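Local coordinates for putative metallopeptidase (PDB 3IEH), which probably acts as a zinc-dependent metallocarboxypeptidase of the M14 family, with a single zinc ion bound at its presumed catalytic centre, at residues P60-G65 with R100-L105; E79-W84 with D254-A259; F131-G136 with V235-R240. All blocks are in the same frame, centred on the assembly; numbering follows the deposited sequence.

Contact 1: residues P60-G65 with R100-L105; sequences PAAKSG and RVNLSL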
ATOM      1  N   PRO A  60      -8.604  -2.617 -17.492  1.00 22.97           N
ATOM      2  CA  PRO A  60      -9.868  -2.914 -18.168  1.00 26.19           C
ATOM      3  C   PRO A  60      -9.979  -4.356 -18.731  1.00 27.19           C
ATOM      4  O   PRO A  60      -8.982  -4.933 -19.178  1.00 29.48           O
ATOM      5  CB  PRO A  60      -9.872  -1.901 -19.312  1.00 25.93           C
ATOM      6  CG  PRO A  60      -8.404  -1.809 -19.693  1.00 27.25           C
ATOM      7  CD  PRO A  60      -7.625  -1.984 -18.396  1.00 24.12           C
ATOM      8  N   ALA A  61     -11.188  -4.916 -18.700  1.00 25.61           N
ATOM      9  CA  ALA A  61     -11.477  -6.225 -19.285  1.00 23.28           C
ATOM     10  C   ALA A  61     -10.674  -7.323 -18.579  1.00 22.18           C
ATOM     11  O   ALA A  61      -9.842  -8.013 -19.172  1.00 22.35           O
ATOM     12  CB  ALA A  61     -11.245  -6.218 -20.814  1.00 20.41           C
ATOM     13  N   ALA A  62     -10.955  -7.456 -17.291  1.00 20.92           N
ATOM     14  CA  ALA A  62     -10.353  -8.453 -16.445  1.00 19.70           C
ATOM     15  C   ALA A  62     -10.707  -9.830 -16.966  1.00 20.35           C
ATOM     16  O   ALA A  62     -11.835 -10.052 -17.384  1.00 21.98           O
ATOM     17  CB  ALA A  62     -10.857  -8.302 -15.033  1.00 15.56           C
ATOM     18  N   LYS A  63      -9.738 -10.736 -16.930  1.00 19.49           N
ATOM     19  CA  LYS A  63      -9.946 -12.129 -17.323  1.00 19.94           C
ATOM     20  C   LYS A  63      -9.803 -13.084 -16.120  1.00 16.99           C
ATOM     21  O   LYS A  63      -8.923 -12.947 -15.278  1.00 12.42           O
ATOM     22  CB  LYS A  63      -9.077 -12.557 -18.526  1.00 21.44           C
ATOM     23  CG  LYS A  63      -7.809 -11.778 -18.828  1.00 26.55           C
ATOM     24  CD  LYS A  63      -8.078 -10.556 -19.689  1.00 34.25           C
ATOM     25  CE  LYS A  63      -6.796  -9.767 -19.993  1.00 32.67           C
ATOM     26  NZ  LYS A  63      -5.853 -10.625 -20.798  1.00 41.94           N
ATOM     27  N   SER A  64     -10.702 -14.056 -16.037  1.00 16.91           N
ATOM     28  CA  SER A  64     -10.730 -14.918 -14.864  1.00 16.64           C
ATOM     29  C   SER A  64      -9.502 -15.870 -14.827  1.00 14.90           C
ATOM     30  O   SER A  64      -9.127 -16.374 -13.776  1.00 12.49           O
ATOM     31  CB  SER A  64     -12.039 -15.683 -14.793  1.00 12.94           C
ATOM     32  OG  SER A  64     -11.944 -16.809 -15.613  1.00 18.72           O
ATOM     33  N   GLY A  65      -8.873 -16.100 -15.967  1.00 13.50           N
ATOM     34  CA  GLY A  65      -7.656 -16.904 -15.983  1.00 13.95           C
ATOM     35  C   GLY A  65      -6.464 -16.222 -15.346  1.00 12.06           C
ATOM     36  O   GLY A  65      -5.476 -16.869 -15.086  1.00 14.81           O
ATOM     37  N   ARG A 100      -0.827 -10.324 -18.026  1.00 25.41           N
ATOM     38  CA  ARG A 100      -0.284 -11.216 -17.007  1.00 27.54           C
ATOM     39  C   ARG A 100      -1.138 -11.176 -15.710  1.00 26.31           C
ATOM     40  O   ARG A 100      -1.220 -12.174 -14.974  1.00 25.51           O
ATOM     41  CB  ARG A 100       1.192 -10.838 -16.696  1.00 28.45           C
ATOM     42  CG  ARG A 100       1.798 -11.560 -15.446  1.00 38.82           C
ATOM     43  CD  ARG A 100       2.899 -10.782 -14.688  1.00 50.49           C
ATOM     44  NE  ARG A 100       4.269 -11.159 -15.061  1.00 60.12           N
ATOM     45  CZ  ARG A 100       4.875 -12.309 -14.741  1.00 61.08           C
ATOM     46  NH1 ARG A 100       4.238 -13.258 -14.062  1.00 64.33           N
ATOM     47  NH2 ARG A 100       6.128 -12.524 -15.127  1.00 60.79           N
ATOM     48  N   VAL A 101      -1.743 -10.016 -15.436  1.00 26.42           N
ATOM     49  CA  VAL A 101      -2.509  -9.760 -14.216  1.00 22.76           C
ATOM     50  C   VAL A 101      -3.696  -8.816 -14.453  1.00 20.90           C
ATOM     51  O   VAL A 101      -3.686  -7.977 -15.362  1.00 21.42           O
ATOM     52  CB  VAL A 101      -1.616  -9.094 -13.140  1.00 22.35           C
ATOM     53  CG1 VAL A 101      -0.376  -9.920 -12.897  1.00 30.80           C
ATOM     54  CG2 VAL A 101      -1.217  -7.680 -13.563  1.00 20.75           C
ATOM     55  N   ASN A 102      -4.714  -8.971 -13.615  1.00 17.56           N
ATOM     56  CA  ASN A 102      -5.808  -8.031 -13.515  1.00 14.14           C
ATOM     57  C   ASN A 102      -5.430  -7.132 -12.322  1.00 18.15           C
ATOM     58  O   ASN A 102      -5.668  -7.509 -11.160  1.00 18.53           O
ATOM     59  CB  ASN A 102      -7.097  -8.765 -13.216  1.00 11.67           C
ATOM     60  CG  ASN A 102      -7.436  -9.849 -14.256  1.00 18.12           C
ATOM     61  OD1 ASN A 102      -7.172  -9.716 -15.455  1.00 19.14           O
ATOM     62  ND2 ASN A 102      -8.053 -10.912 -13.789  1.00 11.20           N
ATOM     63  N   LEU A 103      -4.818  -5.973 -12.600  1.00 17.16           N
ATOM     64  CA  LEU A 103      -4.306  -5.082 -11.555  1.00 17.67           C
ATOM     65  C   LEU A 103      -5.295  -3.996 -11.160  1.00 18.71           C
ATOM     66  O   LEU A 103      -5.877  -3.315 -12.015  1.00 19.14           O
ATOM     67  CB  LEU A 103      -3.010  -4.388 -11.982  1.00 18.49           C
ATOM     68  CG  LEU A 103      -2.247  -3.630 -10.883  1.00 21.16           C
ATOM     69  CD1 LEU A 103      -1.742  -4.577  -9.800  1.00 19.30           C
ATOM     70  CD2 LEU A 103      -1.099  -2.877 -11.493  1.00 22.24           C
ATOM     71  N   SER A 104      -5.447  -3.832  -9.847  1.00 18.13           N
ATOM     72  CA  SER A 104      -6.267  -2.791  -9.259  1.00 17.96           C
ATOM     73  C   SER A 104      -5.327  -1.991  -8.378  1.00 16.35           C
ATOM     74  O   SER A 104      -4.408  -2.568  -7.796  1.00 18.00           O
ATOM     75  CB  SER A 104      -7.417  -3.404  -8.443  1.00 19.74           C
ATOM     76  OG  SER A 104      -8.331  -4.116  -9.277  1.00  9.00           O
ATOM     77  N   LEU A 105      -5.516  -0.677  -8.321  1.00 15.13           N
ATOM     78  CA  LEU A 105      -4.667   0.205  -7.492  1.00 15.95           C
ATOM     79  C   LEU A 105      -5.474   1.159  -6.603  1.00 18.06           C
ATOM     80  O   LEU A 105      -6.556   1.680  -6.996  1.00 18.08           O
ATOM     81  CB  LEU A 105      -3.743   1.054  -8.359  1.00 12.04           C
ATOM     82  CG  LEU A 105      -2.810   0.297  -9.320  1.00 16.54           C
ATOM     83  CD1 LEU A 105      -2.223   1.297 -10.338  1.00  9.00           C
ATOM     84  CD2 LEU A 105      -1.699  -0.517  -8.609  1.00 12.13           C
TER
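A62 and N102 are the closest backbone positions, their CA atoms 5.4 Å apart, where the irregular segment 60-65 passes the start of strand 102-106. The contact is made chiefly by the side-chain amide of N102, which uses both its donor and its acceptor on the backbone of K63. Its ND2 donates to K63 O over 2.7 Å in an almost straight bond (172° at the hydrogen), and the acceptor lies practically in the plane of the asparagine amide. The returning bond, from K63 N to N102 OD1, is longer at 3.1 Å and reaches the oxygen from above its carbonyl plane. With CG beside its own backbone N (chi1 -57°), the amide is presented to the loop. In the mixed sheet of this M14 fold, strand 102-106 lies between strands 52-58 and 68-73, and the loop joining those two passes the start of this strand, where N102 meets it. The backbone of N102 also pairs with P67, at the end of this connection, and with L69 of strand 68-73. A leucine in place of N102 would probably leave the N-H and carbonyl of K63 without these mates and let the loop shift. Around the bonds the packing is light: A62 CB rests 3.8 Å from N102 CG. K63 CG passes N102 OD1 at 4.0 Å, while K63 NZ forms a salt bridge with E99.

Contact 2: residues E79-W84 with D254-A259; sequences ESAGPW and DQRVLA. With ZN (zinc ion), chain B.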
ATOM      1  N   GLU A  79       4.285   8.661   4.756  1.00 13.29           N
ATOM      2  CA  GLU A  79       4.914   7.507   4.143  1.00 15.85           C
ATOM      3  C   GLU A  79       4.798   7.639   2.634  1.00 16.64           C
ATOM      4  O   GLU A  79       4.242   6.774   1.950  1.00 16.14           O
ATOM      5  CB  GLU A  79       4.219   6.272   4.672  1.00 16.85           C
ATOM      6  CG  GLU A  79       4.240   6.260   6.215  1.00 18.44           C
ATOM      7  CD  GLU A  79       3.508   5.092   6.825  1.00 25.53           C
ATOM      8  OE1 GLU A  79       2.935   4.239   6.072  1.00 27.16           O
ATOM      9  OE2 GLU A  79       3.502   5.038   8.071  1.00 25.75           O
ATOM     10  N   SER A  80       5.334   8.753   2.143  1.00 17.89           N
ATOM     11  CA  SER A  80       5.096   9.215   0.781  1.00 18.41           C
ATOM     12  C   SER A  80       5.898   8.465  -0.283  1.00 18.57           C
ATOM     13  O   SER A  80       5.536   8.515  -1.459  1.00 19.34           O
ATOM     14  CB  SER A  80       5.321  10.728   0.699  1.00 18.15           C
ATOM     15  OG  SER A  80       6.555  11.083   1.281  1.00 16.31           O
ATOM     16  N   ALA A  81       6.948   7.743   0.115  1.00 17.02           N
ATOM     17  CA  ALA A  81       7.680   6.914  -0.848  1.00 18.01           C
ATOM     18  C   ALA A  81       6.781   5.789  -1.421  1.00 18.58           C
ATOM     19  O   ALA A  81       7.015   5.315  -2.534  1.00 18.50           O
ATOM     20  CB  ALA A  81       8.988   6.362  -0.253  1.00 14.04           C
ATOM     21  N   GLY A  82       5.742   5.378  -0.687  1.00 17.71           N
ATOM     22  CA  GLY A  82       4.756   4.405  -1.223  1.00 18.83           C
ATOM     23  C   GLY A  82       4.069   4.861  -2.510  1.00 16.91           C
ATOM     24  O   GLY A  82       4.282   4.264  -3.569  1.00 15.72           O
ATOM     25  N   PRO A  83       3.248   5.932  -2.431  1.00 16.28           N
ATOM     26  CA  PRO A  83       2.622   6.558  -3.597  1.00 14.94           C
ATOM     27  C   PRO A  83       3.606   6.929  -4.711  1.00 17.99           C
ATOM     28  O   PRO A  83       3.374   6.559  -5.878  1.00 16.90           O
ATOM     29  CB  PRO A  83       2.014   7.828  -3.023  1.00 16.85           C
ATOM     30  CG  PRO A  83       1.711   7.472  -1.546  1.00 13.32           C
ATOM     31  CD  PRO A  83       2.792   6.526  -1.154  1.00 15.24           C
ATOM     32  N   TRP A  84       4.697   7.637  -4.382  1.00 16.55           N
ATOM     33  CA  TRP A  84       5.690   8.020  -5.426  1.00 15.33           C
ATOM     34  C   TRP A  84       6.375   6.779  -5.997  1.00 16.09           C
ATOM     35  O   TRP A  84       6.722   6.719  -7.190  1.00 15.99           O
ATOM     36  CB  TRP A  84       6.722   9.041  -4.923  1.00 13.61           C
ATOM     37  CG  TRP A  84       6.132  10.404  -4.609  1.00 12.80           C
ATOM     38  CD1 TRP A  84       5.819  10.893  -3.378  1.00 16.67           C
ATOM     39  CD2 TRP A  84       5.772  11.435  -5.544  1.00 13.50           C
ATOM     40  NE1 TRP A  84       5.303  12.165  -3.481  1.00 17.09           N
ATOM     41  CE2 TRP A  84       5.267  12.519  -4.802  1.00 15.27           C
ATOM     42  CE3 TRP A  84       5.856  11.559  -6.927  1.00 15.70           C
ATOM     43  CZ2 TRP A  84       4.822  13.697  -5.406  1.00 18.72           C
ATOM     44  CZ3 TRP A  84       5.415  12.740  -7.525  1.00 11.23           C
ATOM     45  CH2 TRP A  84       4.889  13.776  -6.770  1.00 10.03           C
ATOM     46  N   ASP A 254      14.627   8.868  -2.425  1.00 15.75           N
ATOM     47  CA  ASP A 254      14.613   8.178  -3.729  1.00 18.11           C
ATOM     48  C   ASP A 254      14.948   6.684  -3.652  1.00 17.26           C
ATOM     49  O   ASP A 254      14.431   5.882  -4.442  1.00 18.91           O
ATOM     50  CB  ASP A 254      15.470   8.907  -4.762  1.00 18.00           C
ATOM     51  CG  ASP A 254      14.875  10.272  -5.149  1.00 22.95           C
ATOM     52  OD1 ASP A 254      13.640  10.415  -5.323  1.00 21.89           O
ATOM     53  OD2 ASP A 254      15.655  11.214  -5.297  1.00 29.88           O
ATOM     54  N   GLN A 255      15.768   6.300  -2.686  1.00 17.24           N
ATOM     55  CA  GLN A 255      16.027   4.887  -2.437  1.00 19.04           C
ATOM     56  C   GLN A 255      14.746   4.188  -2.005  1.00 18.70           C
ATOM     57  O   GLN A 255      14.494   3.028  -2.387  1.00 17.02           O
ATOM     58  CB  GLN A 255      17.090   4.709  -1.356  1.00 19.92           C
ATOM     59  CG  GLN A 255      18.484   4.811  -1.891  1.00 30.59           C
ATOM     60  CD  GLN A 255      18.866   3.578  -2.708  1.00 30.94           C
ATOM     61  OE1 GLN A 255      18.862   2.447  -2.191  1.00 37.85           O
ATOM     62  NE2 GLN A 255      19.215   3.791  -3.970  1.00 26.76           N
ATOM     63  N   ARG A 256      13.934   4.900  -1.216  1.00 17.98           N
ATOM     64  CA  ARG A 256      12.659   4.348  -0.751  1.00 18.29           C
ATOM     65  C   ARG A 256      11.683   4.220  -1.920  1.00 16.76           C
ATOM     66  O   ARG A 256      11.020   3.205  -2.062  1.00 14.53           O
ATOM     67  CB  ARG A 256      12.099   5.189   0.411  1.00 17.79           C
ATOM     68  CG  ARG A 256      12.929   5.027   1.695  1.00 22.05           C
ATOM     69  CD  ARG A 256      13.039   6.327   2.487  1.00 18.16           C
ATOM     70  NE  ARG A 256      11.734   6.933   2.677  1.00 18.27           N
ATOM     71  CZ  ARG A 256      11.534   8.199   3.042  1.00 15.80           C
ATOM     72  NH1 ARG A 256      12.547   9.014   3.287  1.00 22.61           N
ATOM     73  NH2 ARG A 256      10.302   8.652   3.168  1.00 20.80           N
ATOM     74  N   VAL A 257      11.635   5.243  -2.776  1.00 18.01           N
ATOM     75  CA  VAL A 257      10.811   5.208  -3.976  1.00 16.31           C
ATOM     76  C   VAL A 257      11.176   3.972  -4.802  1.00 17.26           C
ATOM     77  O   VAL A 257      10.295   3.209  -5.216  1.00 18.15           O
ATOM     78  CB  VAL A 257      11.018   6.458  -4.858  1.00 17.41           C
ATOM     79  CG1 VAL A 257      10.271   6.299  -6.182  1.00 14.64           C
ATOM     80  CG2 VAL A 257      10.598   7.713  -4.136  1.00  5.47           C
ATOM     81  N   LEU A 258      12.471   3.778  -5.045  1.00 17.70           N
ATOM     82  CA  LEU A 258      12.960   2.629  -5.842  1.00 16.87           C
ATOM     83  C   LEU A 258      12.706   1.305  -5.159  1.00 15.26           C
ATOM     84  O   LEU A 258      12.363   0.317  -5.825  1.00 16.53           O
ATOM     85  CB  LEU A 258      14.455   2.760  -6.153  1.00 16.52           C
ATOM     86  CG  LEU A 258      14.811   3.938  -7.078  1.00 21.39           C
ATOM     87  CD1 LEU A 258      16.306   4.006  -7.269  1.00 16.77           C
ATOM     88  CD2 LEU A 258      14.115   3.875  -8.431  1.00 13.79           C
ATOM     89  N   ALA A 259      12.858   1.279  -3.839  1.00 15.47           N
ATOM     90  CA  ALA A 259      12.568   0.050  -3.045  1.00 14.21           C
ATOM     91  C   ALA A 259      11.092  -0.332  -3.124  1.00 12.48           C
ATOM     92  O   ALA A 259      10.749  -1.507  -3.237  1.00 13.55           O
ATOM     93  CB  ALA A 259      12.983   0.237  -1.560  1.00 11.51           C
TER
HETATM   94 ZN    ZN B 276       1.924   3.148   7.772  1.00 68.63          ZN
HETATM   95  O   HOH W   1       2.899   1.521   9.082  1.00 35.82           O
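A81, two residues beyond the HXXE zinc motif that runs from H76 to E79 in this M14 fold, packs against R256 and V257 of helix 253-271. E79 faces the other way and grips the zinc ion with both carboxylate oxygens, OE1 at 2.3 Å and OE2 at 2.5 Å. H76, H170 and a water complete the metal's ligands. The extended chain of E79 carries the carboxylate to the metal, and OE1 also accepts a bond from the backbone N of E171. The small methyl of A81 lets the two helices come close, with the CA atoms of A81 and V257 4.7 Å apart. A81 CB sits tightly against R256 CB, at 3.4 Å. Beyond that point the arginine bends at chi2 and chi3 and passes the methyl obliquely, bringing NE into a salt bridge with E171 OE2; NH1 bonds to Q251 O. E171 OE1 meanwhile accepts the N-H of A81. One carboxylate, next in sequence to the zinc ligand H170, thus ties both segments together next to the metal site and would probably offset the buried charge of R256. Farther along helix 81-91 V257 takes over the packing, and the indole of W84 turns away to bond S22 O through NE1. V257 sets its two methyls against the CB and backbone of W84: CG2 lies 4.2 Å from W84 CB, and CG1, anti to the valine N (chi1 173°), touches W84 O at 3.7 Å.

Contact 3: residues F131-G136 with V235-R240; sequences FVFENG and VRSGAR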
ATOM      1  N   PHE A 131     -10.867  -1.592  10.518  1.00 18.76           N
ATOM      2  CA  PHE A 131     -11.466  -2.612   9.654  1.00 19.26           C
ATOM      3  C   PHE A 131     -11.587  -3.913  10.449  1.00 22.13           C
ATOM      4  O   PHE A 131     -10.649  -4.710  10.506  1.00 20.27           O
ATOM      5  CB  PHE A 131     -10.622  -2.854   8.412  1.00 19.50           C
ATOM      6  CG  PHE A 131     -10.329  -1.618   7.632  1.00 14.86           C
ATOM      7  CD1 PHE A 131      -9.223  -0.842   7.944  1.00 18.10           C
ATOM      8  CD2 PHE A 131     -11.165  -1.225   6.577  1.00 11.47           C
ATOM      9  CE1 PHE A 131      -8.927   0.310   7.212  1.00 17.56           C
ATOM     10  CE2 PHE A 131     -10.909  -0.078   5.847  1.00  9.49           C
ATOM     11  CZ  PHE A 131      -9.781   0.698   6.158  1.00 19.11           C
ATOM     12  N   VAL A 132     -12.751  -4.098  11.064  1.00 24.02           N
ATOM     13  CA  VAL A 132     -13.045  -5.252  11.899  1.00 26.12           C
ATOM     14  C   VAL A 132     -13.736  -6.340  11.072  1.00 30.37           C
ATOM     15  O   VAL A 132     -14.515  -6.030  10.171  1.00 30.63           O
ATOM     16  CB  VAL A 132     -14.010  -4.851  13.011  1.00 25.78           C
ATOM     17  CG1 VAL A 132     -14.334  -6.051  13.879  1.00 27.28           C
ATOM     18  CG2 VAL A 132     -13.429  -3.695  13.822  1.00 21.77           C
ATOM     19  N   PHE A 133     -13.494  -7.606  11.402  1.00 33.93           N
ATOM     20  CA  PHE A 133     -14.095  -8.722  10.667  1.00 36.47           C
ATOM     21  C   PHE A 133     -15.059  -9.459  11.569  1.00 39.07           C
ATOM     22  O   PHE A 133     -14.664 -10.376  12.273  1.00 38.93           O
ATOM     23  CB  PHE A 133     -13.024  -9.678  10.155  1.00 36.40           C
ATOM     24  CG  PHE A 133     -13.566 -10.748   9.266  1.00 40.02           C
ATOM     25  CD1 PHE A 133     -13.965 -10.440   7.966  1.00 39.39           C
ATOM     26  CD2 PHE A 133     -13.703 -12.064   9.730  1.00 40.23           C
ATOM     27  CE1 PHE A 133     -14.487 -11.423   7.125  1.00 42.46           C
ATOM     28  CE2 PHE A 133     -14.213 -13.056   8.899  1.00 44.12           C
ATOM     29  CZ  PHE A 133     -14.612 -12.734   7.588  1.00 44.68           C
ATOM     30  N   GLU A 134     -16.324  -9.047  11.542  1.00 42.67           N
ATOM     31  CA  GLU A 134     -17.352  -9.622  12.402  1.00 45.15           C
ATOM     32  C   GLU A 134     -18.506 -10.313  11.676  1.00 46.50           C
ATOM     33  O   GLU A 134     -19.088  -9.760  10.729  1.00 45.97           O
ATOM     34  CB  GLU A 134     -17.957  -8.532  13.270  1.00 45.57           C
ATOM     35  CG  GLU A 134     -17.243  -8.335  14.572  1.00 50.25           C
ATOM     36  CD  GLU A 134     -18.131  -7.674  15.614  1.00 55.16           C
ATOM     37  OE1 GLU A 134     -19.362  -7.960  15.629  1.00 54.18           O
ATOM     38  OE2 GLU A 134     -17.584  -6.881  16.419  1.00 55.70           O
ATOM     39  N   ASN A 135     -18.861 -11.503  12.173  1.00 47.32           N
ATOM     40  CA  ASN A 135     -19.979 -12.287  11.646  1.00 47.45           C
ATOM     41  C   ASN A 135     -19.689 -12.666  10.202  1.00 46.14           C
ATOM     42  O   ASN A 135     -20.569 -12.627   9.356  1.00 48.02           O
ATOM     43  CB  ASN A 135     -21.311 -11.505  11.728  1.00 48.59           C
ATOM     44  CG  ASN A 135     -21.587 -10.914  13.122  1.00 53.42           C
ATOM     45  OD1 ASN A 135     -22.696 -10.432  13.395  1.00 53.94           O
ATOM     46  ND2 ASN A 135     -20.584 -10.939  13.996  1.00 54.84           N
ATOM     47  N   GLY A 136     -18.434 -12.988   9.915  1.00 44.80           N
ATOM     48  CA  GLY A 136     -18.007 -13.315   8.564  1.00 42.64           C
ATOM     49  C   GLY A 136     -18.051 -12.150   7.596  1.00 41.89           C
ATOM     50  O   GLY A 136     -18.013 -12.365   6.378  1.00 41.67           O
ATOM     51  N   VAL A 235      -7.353  -9.956   4.064  1.00 15.93           N
ATOM     52  CA  VAL A 235      -6.917 -11.353   4.119  1.00 15.84           C
ATOM     53  C   VAL A 235      -7.987 -12.218   4.818  1.00 16.71           C
ATOM     54  O   VAL A 235      -8.332 -13.274   4.310  1.00 17.30           O
ATOM     55  CB  VAL A 235      -5.528 -11.492   4.776  1.00 18.00           C
ATOM     56  CG1 VAL A 235      -5.246 -12.949   5.223  1.00  8.79           C
ATOM     57  CG2 VAL A 235      -4.438 -10.923   3.825  1.00 13.13           C
ATOM     58  N   ARG A 236      -8.519 -11.777   5.959  1.00 17.97           N
ATOM     59  CA  ARG A 236      -9.599 -12.515   6.620  1.00 20.16           C
ATOM     60  C   ARG A 236     -10.795 -12.601   5.671  1.00 20.64           C
ATOM     61  O   ARG A 236     -11.484 -13.613   5.666  1.00 18.90           O
ATOM     62  CB  ARG A 236     -10.072 -11.851   7.927  1.00 22.67           C
ATOM     63  CG  ARG A 236      -9.081 -11.786   9.094  1.00 34.80           C
ATOM     64  CD  ARG A 236      -8.961 -13.083   9.911  1.00 45.65           C
ATOM     65  NE  ARG A 236     -10.254 -13.574  10.394  1.00 52.37           N
ATOM     66  CZ  ARG A 236     -10.838 -14.712  10.015  1.00 60.31           C
ATOM     67  NH1 ARG A 236     -10.243 -15.543   9.153  1.00 66.97           N
ATOM     68  NH2 ARG A 236     -12.026 -15.039  10.519  1.00 62.65           N
ATOM     69  N   SER A 237     -11.064 -11.535   4.898  1.00 20.35           N
ATOM     70  CA  SER A 237     -12.199 -11.536   3.940  1.00 20.07           C
ATOM     71  C   SER A 237     -11.998 -12.457   2.721  1.00 20.85           C
ATOM     72  O   SER A 237     -12.954 -12.746   1.999  1.00 22.86           O
ATOM     73  CB  SER A 237     -12.531 -10.129   3.459  1.00 16.83           C
ATOM     74  OG  SER A 237     -12.871  -9.322   4.562  1.00 15.15           O
ATOM     75  N   GLY A 238     -10.776 -12.912   2.489  1.00 19.57           N
ATOM     76  CA  GLY A 238     -10.539 -13.851   1.408  1.00 21.07           C
ATOM     77  C   GLY A 238      -9.298 -13.647   0.569  1.00 21.51           C
ATOM     78  O   GLY A 238      -9.071 -14.449  -0.330  1.00 23.28           O
ATOM     79  N   ALA A 239      -8.513 -12.587   0.832  1.00 21.44           N
ATOM     80  CA  ALA A 239      -7.245 -12.338   0.103  1.00 20.58           C
ATOM     81  C   ALA A 239      -6.280 -13.463   0.466  1.00 21.07           C
ATOM     82  O   ALA A 239      -5.960 -13.672   1.658  1.00 21.62           O
ATOM     83  CB  ALA A 239      -6.652 -10.965   0.440  1.00 19.07           C
ATOM     84  N   ARG A 240      -5.856 -14.204  -0.562  1.00 19.11           N
ATOM     85  CA  ARG A 240      -5.103 -15.458  -0.371  1.00 17.98           C
ATOM     86  C   ARG A 240      -3.737 -15.264   0.254  1.00 17.84           C
ATOM     87  O   ARG A 240      -3.302 -16.090   1.048  1.00 19.98           O
ATOM     88  CB  ARG A 240      -4.997 -16.237  -1.676  1.00 14.88           C
ATOM     89  CG  ARG A 240      -6.302 -16.904  -2.043  1.00 12.56           C
ATOM     90  CD  ARG A 240      -6.197 -17.644  -3.358  1.00 15.55           C
ATOM     91  NE  ARG A 240      -7.467 -18.288  -3.724  1.00 18.05           N
ATOM     92  CZ  ARG A 240      -8.370 -17.789  -4.571  1.00 19.72           C
ATOM     93  NH1 ARG A 240      -8.175 -16.622  -5.192  1.00 19.61           N
ATOM     94  NH2 ARG A 240      -9.495 -18.459  -4.793  1.00 15.74           N
TER
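F133 lays one face of its ring against the last turn of helix 230-237, where R236 and S237 receive it. The phenylalanine CG stands anti to the backbone N (chi1 -173°), which carries the ring out from strand 132-134 of a small two-stranded hairpin. R236 CB comes over the face in a CH-pi contact, 4.0 Å from the ring centroid and only 16° off the normal. Past CB the arginine folds at chi2 and chi3, bringing its guanidinium round beside CD2 and CE2 of the same ring; NH2 approaches CE2 to 3.4 Å. The two planes stand 75° apart, so the guanidinium does not lie flat on the ring as in a parallel cation-pi stack. Across the ring, S237 OG lies near CD1 and CE1, 3.7 Å from the latter, while its hydrogen-bonding partner is C233 O within its own helix. R236 and S237 therefore both approach from one side of the phenyl, the arginine branch by one pair of ring carbons and the hydroxyl by the other. The helix ends directly afterwards in a Schellman motif, with G238 at positive phi and its N bonded to V235 O. F226 of a nearby loop also touches R236. Hairpin and helix end are thus joined by van der Waals and CH-pi packing, perhaps with a modest electrostatic contribution from the arginine charge beside the ring.

In the fold
From the N terminus the chain first enters contact 1 at 60-65, then contact 2 at 79-84, before 100-105 returns to close contact 1. Contacts 1 and 2 therefore cross, and helix 81-91 lies inside the loop that contact 1 closes. Contact 3 opens at 131-136, in series with contact 1, and closes at 235-240. Residues 254-259 then close contact 2, within whose long loop contact 3 is nested. Contact 1 ties a sheet connection to strand 102-106, contact 2 joins two helices beside the zinc, and contact 3 fixes the outlying hairpin to helix 230-237. Contacts 2 and 3 lie on opposite sides of the chain's centre, their own centres 28 Å apart.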